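Local coordinates for ABC transporter substrate-binding protein (Vibrio cholerae, PDB 3LKV), which probably serves as the substrate-binding component of an ABC transporter and holds a phenylalanine molecule in the cleft between its two lobes, at residues I16-A21 and F46-A51; T118-L123 and D267-K272; I133-P138 and E292-R297; I197-D202 and T221-A226. All blocks are in the same frame, centred on the assembly; numbering follows the deposited sequence.

Contact 1 (I16-A21 and F46-A51). With ZN (zinc ion), chain C; PHE (phenylalanine), chain B.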
# COMPACT_ATOMS: atom_id res chain seq x y z
N ILE A 16 -7.89 -0.13 -15.85
CA ILE A 16 -7.34 -0.14 -17.20
C ILE A 16 -5.90 0.41 -17.25
O ILE A 16 -5.04 -0.09 -18.01
CB ILE A 16 -8.31 0.56 -18.20
CG1 ILE A 16 -7.82 0.47 -19.63
CG2 ILE A 16 -8.61 2.01 -17.78
CD1 ILE A 16 -7.60 -0.94 -20.21
N VAL A 17 -5.65 1.47 -16.48
CA VAL A 17 -4.36 2.13 -16.49
C VAL A 17 -4.28 2.95 -15.22
O VAL A 17 -5.30 3.32 -14.63
CB VAL A 17 -4.15 3.00 -17.78
CG1 VAL A 17 -4.95 4.30 -17.72
CG2 VAL A 17 -2.63 3.34 -17.99
N GLU A 18 -3.05 3.23 -14.77
CA GLU A 18 -2.85 4.22 -13.66
C GLU A 18 -2.85 5.64 -14.20
O GLU A 18 -1.94 6.03 -14.87
CB GLU A 18 -1.55 3.90 -12.92
CG GLU A 18 -1.72 2.52 -12.26
CD GLU A 18 -0.52 1.98 -11.50
OE1 GLU A 18 0.58 2.55 -11.57
OE2 GLU A 18 -0.69 0.93 -10.82
N HIS A 19 -3.96 6.35 -13.99
CA HIS A 19 -3.97 7.81 -14.09
C HIS A 19 -4.66 8.35 -12.85
O HIS A 19 -5.37 7.62 -12.18
CB HIS A 19 -4.56 8.32 -15.43
CG HIS A 19 -6.00 7.98 -15.70
ND1 HIS A 19 -7.04 8.71 -15.17
CD2 HIS A 19 -6.56 7.08 -16.54
CE1 HIS A 19 -8.19 8.23 -15.63
NE2 HIS A 19 -7.93 7.25 -16.47
N PRO A 20 -4.39 9.62 -12.50
CA PRO A 20 -4.79 10.05 -11.16
C PRO A 20 -6.25 9.84 -10.77
O PRO A 20 -6.50 9.42 -9.64
CB PRO A 20 -4.43 11.55 -11.15
CG PRO A 20 -3.18 11.66 -12.05
CD PRO A 20 -3.39 10.54 -13.12
N ALA A 21 -7.20 10.07 -11.69
CA ALA A 21 -8.61 9.86 -11.32
C ALA A 21 -8.88 8.41 -10.90
O ALA A 21 -9.62 8.13 -9.92
CB ALA A 21 -9.57 10.26 -12.42
N PHE A 46 -6.99 -7.56 -0.69
CA PHE A 46 -7.36 -6.58 -1.70
C PHE A 46 -6.28 -6.74 -2.79
O PHE A 46 -5.18 -6.29 -2.63
CB PHE A 46 -7.30 -5.21 -1.02
CG PHE A 46 -7.72 -4.08 -1.86
CD1 PHE A 46 -9.03 -3.69 -1.91
CD2 PHE A 46 -6.77 -3.32 -2.54
CE1 PHE A 46 -9.42 -2.56 -2.64
CE2 PHE A 46 -7.16 -2.19 -3.28
CZ PHE A 46 -8.47 -1.81 -3.32
N ASP A 47 -6.60 -7.43 -3.84
CA ASP A 47 -5.64 -7.63 -4.93
C ASP A 47 -6.00 -6.63 -6.02
O ASP A 47 -7.15 -6.29 -6.22
CB ASP A 47 -5.81 -9.04 -5.51
CG ASP A 47 -5.37 -10.12 -4.54
OD1 ASP A 47 -4.41 -9.89 -3.80
OD2 ASP A 47 -5.94 -11.23 -4.54
N TYR A 48 -4.99 -6.24 -6.77
CA TYR A 48 -5.02 -5.12 -7.66
C TYR A 48 -4.13 -5.43 -8.87
O TYR A 48 -3.00 -5.88 -8.74
CB TYR A 48 -4.48 -3.90 -6.90
CG TYR A 48 -4.12 -2.83 -7.84
CD1 TYR A 48 -5.09 -2.29 -8.69
CD2 TYR A 48 -2.80 -2.42 -7.99
CE1 TYR A 48 -4.76 -1.33 -9.64
CE2 TYR A 48 -2.46 -1.45 -8.94
CZ TYR A 48 -3.45 -0.93 -9.76
OH TYR A 48 -3.12 0.05 -10.68
N LYS A 49 -4.63 -5.18 -10.07
CA LYS A 49 -3.83 -5.29 -11.29
C LYS A 49 -4.19 -4.13 -12.23
O LYS A 49 -5.39 -3.80 -12.39
CB LYS A 49 -4.09 -6.61 -12.01
CG LYS A 49 -3.44 -7.92 -11.42
CD LYS A 49 -1.88 -7.85 -11.34
CE LYS A 49 -1.18 -9.25 -11.01
NZ LYS A 49 -1.47 -10.22 -12.15
N THR A 50 -3.16 -3.54 -12.88
CA THR A 50 -3.40 -2.56 -13.90
C THR A 50 -3.13 -3.22 -15.25
O THR A 50 -2.18 -3.99 -15.37
CB THR A 50 -2.58 -1.27 -13.77
OG1 THR A 50 -2.68 -0.56 -15.02
CG2 THR A 50 -1.08 -1.57 -13.48
N ALA A 51 -3.96 -2.90 -16.23
CA ALA A 51 -3.80 -3.39 -17.57
C ALA A 51 -2.82 -2.56 -18.37
O ALA A 51 -2.58 -2.84 -19.54
CB ALA A 51 -5.13 -3.51 -18.31
ZN ZN C . -4.30 -11.74 -3.25
N PHE B . -15.24 7.16 -16.91
CA PHE B . -14.02 6.57 -17.59
C PHE B . -14.39 5.17 -18.15
O PHE B . -15.62 4.92 -18.30
CB PHE B . -12.80 6.54 -16.65
CG PHE B . -12.13 7.90 -16.48
CD1 PHE B . -11.38 8.46 -17.53
CD2 PHE B . -12.28 8.62 -15.32
CE1 PHE B . -10.81 9.69 -17.40
CE2 PHE B . -11.70 9.85 -15.18
CZ PHE B . -10.97 10.41 -16.20
OXT PHE B . -13.55 4.31 -18.48
O HOH W 1 -0.53 1.54 -15.62

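Contact 2 (T118-L123 and D267-K272). With ZN (zinc ion), chain D; PHE (phenylalanine), chain B.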
# COMPACT_ATOMS: atom_id res chain seq x y z
N THR A 118 -23.21 -4.64 -11.11
CA THR A 118 -23.76 -3.39 -10.62
C THR A 118 -22.64 -2.42 -10.40
O THR A 118 -21.50 -2.77 -10.67
CB THR A 118 -24.55 -3.54 -9.30
OG1 THR A 118 -25.27 -2.31 -9.06
CG2 THR A 118 -23.66 -3.85 -8.17
N GLY A 119 -22.96 -1.21 -9.93
CA GLY A 119 -21.90 -0.26 -9.57
C GLY A 119 -22.21 1.21 -9.77
O GLY A 119 -23.33 1.65 -9.61
N LEU A 120 -21.20 1.98 -10.12
CA LEU A 120 -21.27 3.44 -10.12
C LEU A 120 -20.81 4.03 -11.45
O LEU A 120 -19.74 3.69 -11.98
CB LEU A 120 -20.42 3.99 -9.00
CG LEU A 120 -21.04 4.26 -7.63
CD1 LEU A 120 -20.11 4.12 -6.37
CD2 LEU A 120 -21.61 5.70 -7.68
N SER A 121 -21.62 4.95 -11.96
CA SER A 121 -21.31 5.68 -13.16
C SER A 121 -20.81 7.10 -12.91
O SER A 121 -21.37 7.81 -12.05
CB SER A 121 -22.56 5.75 -14.04
OG SER A 121 -22.31 6.64 -15.12
N ASP A 122 -19.80 7.53 -13.69
CA ASP A 122 -19.29 8.95 -13.66
C ASP A 122 -19.65 9.72 -14.93
O ASP A 122 -18.83 10.44 -15.49
CB ASP A 122 -17.78 9.06 -13.41
CG ASP A 122 -16.94 8.46 -14.55
OD1 ASP A 122 -17.46 7.53 -15.18
OD2 ASP A 122 -15.78 8.89 -14.80
N LEU A 123 -20.89 9.53 -15.37
CA LEU A 123 -21.37 10.12 -16.61
C LEU A 123 -21.16 11.63 -16.57
O LEU A 123 -21.63 12.23 -15.67
CB LEU A 123 -22.85 9.83 -16.82
CG LEU A 123 -23.44 10.53 -18.06
CD1 LEU A 123 -22.71 10.07 -19.31
CD2 LEU A 123 -24.96 10.30 -18.20
N ASP A 267 -29.35 -1.01 -7.49
CA ASP A 267 -29.40 -0.02 -8.56
C ASP A 267 -28.03 0.62 -8.83
O ASP A 267 -27.27 0.89 -7.91
CB ASP A 267 -30.40 1.12 -8.28
CG ASP A 267 -31.80 0.65 -8.06
OD1 ASP A 267 -32.19 -0.46 -8.59
OD2 ASP A 267 -32.54 1.41 -7.33
N VAL A 268 -27.76 0.91 -10.08
CA VAL A 268 -26.55 1.60 -10.47
C VAL A 268 -26.67 3.09 -10.06
O VAL A 268 -27.63 3.74 -10.37
CB VAL A 268 -26.30 1.47 -11.97
CG1 VAL A 268 -25.17 2.47 -12.46
CG2 VAL A 268 -25.94 0.07 -12.30
N GLN A 269 -25.67 3.63 -9.41
CA GLN A 269 -25.72 4.99 -8.98
C GLN A 269 -25.00 5.89 -9.98
O GLN A 269 -23.94 5.52 -10.48
CB GLN A 269 -25.02 5.06 -7.63
CG GLN A 269 -25.04 6.40 -6.97
CD GLN A 269 -26.38 6.63 -6.33
OE1 GLN A 269 -26.92 5.72 -5.66
NE2 GLN A 269 -26.97 7.83 -6.55
N VAL A 270 -25.55 7.06 -10.26
CA VAL A 270 -24.88 8.01 -11.13
C VAL A 270 -24.27 9.11 -10.28
O VAL A 270 -24.94 9.67 -9.46
CB VAL A 270 -25.87 8.57 -12.19
CG1 VAL A 270 -25.12 9.48 -13.17
CG2 VAL A 270 -26.57 7.38 -12.96
N ALA A 271 -22.98 9.40 -10.43
CA ALA A 271 -22.34 10.47 -9.66
C ALA A 271 -23.01 11.83 -9.90
O ALA A 271 -23.55 12.10 -10.98
CB ALA A 271 -20.89 10.58 -9.99
N LYS A 272 -22.98 12.68 -8.88
CA LYS A 272 -23.54 14.07 -8.97
C LYS A 272 -22.60 15.08 -8.31
O LYS A 272 -21.69 14.71 -7.55
CB LYS A 272 -24.91 14.15 -8.30
CG LYS A 272 -25.97 13.16 -8.83
CD LYS A 272 -26.51 13.52 -10.25
CE LYS A 272 -27.50 12.42 -10.79
NZ LYS A 272 -28.06 12.69 -12.15
ZN ZN D . -34.43 0.80 -7.45
N PHE B . -15.24 7.16 -16.91
CA PHE B . -14.02 6.57 -17.59
C PHE B . -14.39 5.17 -18.15
O PHE B . -15.62 4.92 -18.30
CB PHE B . -12.80 6.54 -16.65
CG PHE B . -12.13 7.90 -16.48
CD1 PHE B . -11.38 8.46 -17.53
CD2 PHE B . -12.28 8.62 -15.32
CE1 PHE B . -10.81 9.69 -17.40
CE2 PHE B . -11.70 9.85 -15.18
CZ PHE B . -10.97 10.41 -16.20
OXT PHE B . -13.55 4.31 -18.48

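Contact 3 (I133-P138 and E292-R297)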
# COMPACT_ATOMS: atom_id res chain seq x y z
N ILE A 133 -17.86 26.29 -21.20
CA ILE A 133 -16.85 26.71 -22.15
C ILE A 133 -17.29 28.02 -22.82
O ILE A 133 -16.50 28.93 -22.96
CB ILE A 133 -16.57 25.63 -23.23
CG1 ILE A 133 -15.79 24.44 -22.65
CG2 ILE A 133 -15.75 26.18 -24.37
CD1 ILE A 133 -15.82 23.12 -23.58
N LYS A 134 -18.56 28.10 -23.18
CA LYS A 134 -19.13 29.32 -23.79
C LYS A 134 -19.12 30.52 -22.83
O LYS A 134 -18.97 31.67 -23.24
CB LYS A 134 -20.55 29.06 -24.32
CG LYS A 134 -21.12 30.13 -25.32
CD LYS A 134 -22.23 29.52 -26.29
CE LYS A 134 -23.47 30.47 -26.57
NZ LYS A 134 -24.80 29.74 -26.28
N GLU A 135 -19.26 30.25 -21.55
CA GLU A 135 -19.24 31.28 -20.51
C GLU A 135 -17.84 31.84 -20.27
O GLU A 135 -17.67 33.06 -20.11
CB GLU A 135 -19.80 30.72 -19.19
CG GLU A 135 -20.12 31.80 -18.15
CD GLU A 135 -20.46 31.24 -16.75
OE1 GLU A 135 -20.63 30.02 -16.55
OE2 GLU A 135 -20.52 32.05 -15.84
N ILE A 136 -16.87 30.96 -20.23
CA ILE A 136 -15.47 31.33 -20.01
C ILE A 136 -14.88 31.98 -21.24
O ILE A 136 -14.02 32.82 -21.11
CB ILE A 136 -14.60 30.07 -19.67
CG1 ILE A 136 -14.88 29.58 -18.25
CG2 ILE A 136 -13.10 30.36 -19.82
CD1 ILE A 136 -14.37 28.18 -17.99
N LEU A 137 -15.35 31.56 -22.42
CA LEU A 137 -14.80 31.95 -23.72
C LEU A 137 -15.97 32.28 -24.63
O LEU A 137 -16.35 31.45 -25.46
CB LEU A 137 -14.04 30.79 -24.37
CG LEU A 137 -12.76 30.28 -23.71
CD1 LEU A 137 -12.38 28.93 -24.28
CD2 LEU A 137 -11.64 31.30 -23.95
N PRO A 138 -16.52 33.51 -24.52
CA PRO A 138 -17.80 33.81 -25.18
C PRO A 138 -17.74 33.84 -26.69
O PRO A 138 -18.77 33.77 -27.34
CB PRO A 138 -18.21 35.19 -24.62
CG PRO A 138 -17.24 35.45 -23.43
CD PRO A 138 -15.97 34.68 -23.81
N GLU A 292 -15.54 37.25 -14.29
CA GLU A 292 -15.77 37.41 -12.85
C GLU A 292 -16.83 36.45 -12.35
O GLU A 292 -16.61 35.83 -11.32
CB GLU A 292 -16.15 38.88 -12.44
CG GLU A 292 -14.94 39.87 -12.13
CD GLU A 292 -13.58 39.18 -11.84
OE1 GLU A 292 -13.19 39.05 -10.66
OE2 GLU A 292 -12.89 38.77 -12.80
N ALA A 293 -17.95 36.33 -13.06
CA ALA A 293 -19.04 35.46 -12.59
C ALA A 293 -18.56 33.99 -12.38
O ALA A 293 -19.07 33.25 -11.51
CB ALA A 293 -20.24 35.51 -13.55
N VAL A 294 -17.55 33.59 -13.16
CA VAL A 294 -17.00 32.25 -13.10
C VAL A 294 -16.00 32.16 -11.96
O VAL A 294 -16.08 31.22 -11.16
CB VAL A 294 -16.36 31.84 -14.46
CG1 VAL A 294 -15.59 30.56 -14.32
CG2 VAL A 294 -17.42 31.70 -15.49
N LEU A 295 -15.07 33.12 -11.88
CA LEU A 295 -14.05 33.13 -10.80
C LEU A 295 -14.71 33.14 -9.40
O LEU A 295 -14.18 32.56 -8.45
CB LEU A 295 -13.11 34.34 -10.92
CG LEU A 295 -11.97 34.33 -11.94
CD1 LEU A 295 -11.30 35.71 -12.07
CD2 LEU A 295 -10.93 33.27 -11.56
N ALA A 296 -15.87 33.80 -9.31
CA ALA A 296 -16.69 33.84 -8.08
C ALA A 296 -17.24 32.47 -7.64
O ALA A 296 -17.30 32.20 -6.44
CB ALA A 296 -17.86 34.83 -8.24
N ARG A 297 -17.64 31.63 -8.61
CA ARG A 297 -18.14 30.27 -8.33
C ARG A 297 -17.04 29.22 -8.13
O ARG A 297 -17.34 28.08 -7.83
CB ARG A 297 -19.05 29.79 -9.46
CG ARG A 297 -20.34 30.58 -9.63
CD ARG A 297 -21.47 29.76 -10.33
NE ARG A 297 -21.04 29.08 -11.55
CZ ARG A 297 -20.80 29.67 -12.72
NH1 ARG A 297 -20.94 30.98 -12.88
NH2 ARG A 297 -20.43 28.94 -13.75

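Contact 4 (I197-D202 and T221-A226). With ZN (zinc ion), chain E; PHE (phenylalanine), chain B.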
# COMPACT_ATOMS: atom_id res chain seq x y z
N ILE A 197 -9.78 23.04 -26.61
CA ILE A 197 -9.82 21.60 -26.66
C ILE A 197 -10.60 21.11 -25.42
O ILE A 197 -10.34 21.55 -24.27
CB ILE A 197 -8.43 21.00 -26.58
CG1 ILE A 197 -7.48 21.60 -27.65
CG2 ILE A 197 -8.53 19.51 -26.65
CD1 ILE A 197 -7.83 21.24 -29.02
N TYR A 198 -11.56 20.24 -25.67
CA TYR A 198 -12.31 19.60 -24.62
C TYR A 198 -11.62 18.29 -24.31
O TYR A 198 -11.63 17.37 -25.11
CB TYR A 198 -13.75 19.34 -25.09
CG TYR A 198 -14.64 18.60 -24.07
CD1 TYR A 198 -14.76 19.05 -22.78
CD2 TYR A 198 -15.39 17.50 -24.44
CE1 TYR A 198 -15.59 18.43 -21.88
CE2 TYR A 198 -16.25 16.85 -23.53
CZ TYR A 198 -16.34 17.33 -22.25
OH TYR A 198 -17.13 16.70 -21.32
N ALA A 199 -11.00 18.22 -23.14
CA ALA A 199 -10.31 17.02 -22.74
C ALA A 199 -11.37 16.15 -22.02
O ALA A 199 -11.77 16.44 -20.90
CB ALA A 199 -9.12 17.36 -21.80
N LEU A 200 -11.88 15.13 -22.68
CA LEU A 200 -12.96 14.38 -22.10
C LEU A 200 -12.52 13.23 -21.19
O LEU A 200 -11.32 12.94 -21.01
CB LEU A 200 -13.97 13.94 -23.17
CG LEU A 200 -13.54 13.21 -24.40
CD1 LEU A 200 -12.75 12.12 -23.94
CD2 LEU A 200 -14.74 12.70 -25.17
N ILE A 201 -13.54 12.61 -20.59
CA ILE A 201 -13.40 11.43 -19.75
C ILE A 201 -13.11 10.22 -20.63
O ILE A 201 -14.00 9.38 -20.97
CB ILE A 201 -14.65 11.26 -18.87
CG1 ILE A 201 -14.81 12.50 -18.00
CG2 ILE A 201 -14.62 9.95 -17.97
CD1 ILE A 201 -13.59 12.83 -17.08
N ASP A 202 -11.84 10.13 -20.99
CA ASP A 202 -11.32 9.06 -21.82
C ASP A 202 -9.98 8.69 -21.20
O ASP A 202 -9.18 9.57 -20.94
CB ASP A 202 -11.16 9.63 -23.23
CG ASP A 202 -10.38 8.75 -24.19
OD1 ASP A 202 -9.24 8.31 -23.86
OD2 ASP A 202 -10.93 8.54 -25.34
N THR A 221 -3.84 27.30 -27.58
CA THR A 221 -5.24 26.95 -27.49
C THR A 221 -5.49 26.44 -26.06
O THR A 221 -4.71 25.65 -25.55
CB THR A 221 -5.50 25.87 -28.49
OG1 THR A 221 -5.27 26.46 -29.77
CG2 THR A 221 -6.94 25.27 -28.38
N PRO A 222 -6.53 26.96 -25.39
CA PRO A 222 -6.86 26.50 -24.05
C PRO A 222 -7.47 25.12 -24.09
O PRO A 222 -8.04 24.76 -25.10
CB PRO A 222 -7.90 27.48 -23.60
CG PRO A 222 -8.44 28.10 -24.87
CD PRO A 222 -7.31 28.15 -25.78
N VAL A 223 -7.32 24.37 -23.00
CA VAL A 223 -7.96 23.07 -22.80
C VAL A 223 -8.94 23.20 -21.63
O VAL A 223 -8.58 23.71 -20.59
CB VAL A 223 -6.86 22.02 -22.47
CG1 VAL A 223 -7.44 20.64 -22.11
CG2 VAL A 223 -5.92 21.93 -23.62
N PHE A 224 -10.18 22.78 -21.84
CA PHE A 224 -11.16 22.67 -20.78
C PHE A 224 -11.23 21.19 -20.39
O PHE A 224 -11.37 20.33 -21.27
CB PHE A 224 -12.55 23.12 -21.24
CG PHE A 224 -13.58 22.97 -20.18
CD1 PHE A 224 -13.77 23.96 -19.24
CD2 PHE A 224 -14.28 21.80 -20.05
CE1 PHE A 224 -14.67 23.78 -18.20
CE2 PHE A 224 -15.19 21.61 -19.01
CZ PHE A 224 -15.39 22.59 -18.08
N GLY A 225 -11.15 20.91 -19.09
CA GLY A 225 -11.09 19.56 -18.60
C GLY A 225 -12.39 19.01 -18.03
O GLY A 225 -13.09 19.68 -17.27
N ALA A 226 -12.70 17.77 -18.33
CA ALA A 226 -13.88 17.11 -17.74
C ALA A 226 -13.52 16.50 -16.38
O ALA A 226 -14.37 15.95 -15.67
CB ALA A 226 -14.43 16.06 -18.74
ZN ZN E . -6.72 27.03 -31.39
N PHE B . -15.24 7.16 -16.91
CA PHE B . -14.02 6.57 -17.59
C PHE B . -14.39 5.17 -18.15
O PHE B . -15.62 4.92 -18.30
CB PHE B . -12.80 6.54 -16.65
CG PHE B . -12.13 7.90 -16.48
CD1 PHE B . -11.38 8.46 -17.53
CD2 PHE B . -12.28 8.62 -15.32
CE1 PHE B . -10.81 9.69 -17.40
CE2 PHE B . -11.70 9.85 -15.18
CZ PHE B . -10.97 10.41 -16.20
OXT PHE B . -13.55 4.31 -18.48
O HOH W 2 -6.30 28.69 -33.17
O HOH W 3 -7.04 28.84 -29.99

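Contact 1 (I16-A21 and F46-A51)
OE2 of Glu18 comes to the edge of the Tyr48 ring, close to its plane, and accepts a hydrogen bond of 2.6 Å from OH of Tyr48. Carboxylate and ring are only 13° apart. The bond uses the anti lone pair of OE2, the one turned away from the other carboxylate oxygen. Glu18 reaches this position with an extended chain (chi2 178°), and Tyr48, its ring anti to the backbone N (chi1 163°), carries OH across to meet it. The same ring makes a cation-pi contact with Arg26. Thr50 stands roughly at a right angle to Glu18, its methyl CG2 3.7 Å from OE2 of Glu18. The threonine hydroxyl turns to the backbone instead: OG1 lies 3.5 Å from CA of Val17 and bonds to N of Gln52. A water joins the two segments here, accepting from N of Glu18 at 3.2 Å and lying 3.1 Å from OG1 of Thr50. Farther along, CD1 of Ile16 bends back to CB of Ala51 at 4.0 Å, a small apolar contact. Earlier on the strand, Asp47 binds a zinc ion through both carboxylate oxygens, together with Glu45 and the same two residues of the second subunit. In segment 16-21, His19, at the N-cap of helix 20-35, brings CE1 to 3.5 Å from CE1 of the bound phenylalanine. The segments belong to a beta-alpha-beta unit whose loop between strand 9-15 and helix 20-35 contributes His19 to the ligand pocket, as in periplasmic binding proteins.

Contact 2 (T118-L123 and D267-K272)
Val268 directs CG1 anti to its own N (chi1 168°), which lays this methyl 3.5 Å from O of Gly119, and Gln269 sends CG out the same way (chi1 -176°), beside CD2 of Leu120, before a bend at chi2 leads its amide end away. The two segments form a parallel pair at the edge of the six-stranded sheet of one lobe, where the short strand 269-270 adds to strand 117-121. Three backbone bonds sew them together: N of Gln269 to O of Gly119, N of Ser121 to O of Gln269 at 2.8 Å, and N of Ala271 to O of Ser121, also 2.8 Å; the last two are almost straight. O of Gly119 also receives a CA-H...O contact from CA of Val268. Leu120 and Gln269 share one face of the sheet, with CD2 of the leucine 3.5 Å from CB of the glutamine. Ser121 and Val270 occupy the other face, and the serine OG is tied to O of Val98. Asp267 binds a zinc ion with Glu111. Beyond the strand end, OD2 of Asp122, which also bonds to Tyr243, accepts a hydrogen bond of 2.8 Å from N of the bound phenylalanine.

Contact 3 (I133-P138 and E292-R297)
Arg297 holds the carboxylate of Glu135 end-on with both terminal nitrogens: NH2 donates to OE1 at 3.0 Å and NH1 to OE2 at 3.2 Å, the latter nearly straight at 171°. Each oxygen offers its syn lone pair, and the carboxylate and guanidinium planes lie only 15° apart, so the two groups form a nearly flat, two-bond salt bridge. This pairing fixes how both groups are turned about their last bonds. Glu135 and Arg297 reach out from their two helices to meet: the glutamate is extended, whereas Arg297 bends at chi3 (-48°) to bring its guanidinium edge round to the carboxylate. The contact joins the C-terminal end of helix 126-136 to helix 292-297 near the C-terminus of the chain, on the lobe built on the mixed sheet, its centre about 24 Å from that of the chain. Under the salt bridge, Val294 and Glu135 run antiparallel past one another, and CG2 of Val294 presses to 3.1 Å from OE2 of Glu135, a tight apolar-polar contact. The other methyl, CG1, faces Ile136, whose CG1 is 4.1 Å away; these two side chains cross at about a right angle. Deeper in, Ile136 also touches Ile290, and Val294 packs on Ile278 of strand 275-278, so the apolar layer continues toward the mixed sheet. Arg297 rests on Leu276 of the same strand. On the outer side, CB of Ala293 comes to 4.2 Å from OE2 of Glu135.

Contact 4 (I197-D202 and T221-A226)
Ile197 begins the pairing with its N donating to O of Pro222 at 2.9 Å, while its side chain crosses that of Thr221 at about a right angle, CG1 of Ile197 3.8 Å from CG2 of Thr221. The hydroxyl of that threonine binds a zinc ion, OG1 at 2.2 Å, with two waters and the carbonyl oxygens of Ala191 and Ser194. O of Ile197 accepts from N of Phe224 at 2.7 Å. Tyr198 and Phe224 run alongside each other, edge to edge, with Tyr198 CD1 3.9 Å from Phe224 CD2; the tyrosine OH bonds to His129. On the other face CB of Ala199 meets CG1 of Val223 at 3.7 Å. N of Ala199 donates to O of Phe224, and O of Ala199 accepts from N of Ala226. Ile201 centres an inverse gamma turn, with CG1 3.7 Å from CB of Ala226 and its other branch, CG2, against the bound phenylalanine. Asp202 N-caps the helix that follows. A beta-alpha-beta crossover through helices 203-207 and 209-218 links these parallel strands, which lie inside the mixed sheet between strands 142-147 and 237-240, helix 209-218 covering Ala199 and Val223, helix 126-136 Tyr198 and Phe224.

Contacts 1 and 2 sit at the two margins of the parallel sheet of one lobe, as counted in this chain, strand 44-50 for contact 1 and strand 269-270 for contact 2, with centres 19 Å apart. Contact 4 lies in the mixed sheet of the other lobe, and contact 3 joins helices beside that sheet; their centres are 16 Å apart and they touch where Ile133 packs on Phe224. Contact 1 closes first along the chain. Contacts 2 and 3 then alternate, both enclosing contact 4, so the chain crosses between lobes more than once. Contacts 1, 2 and 4 all reach the bound phenylalanine, and Asp122 meets Ile201 across the cleft, consistent with a closed, ligand-holding binding protein.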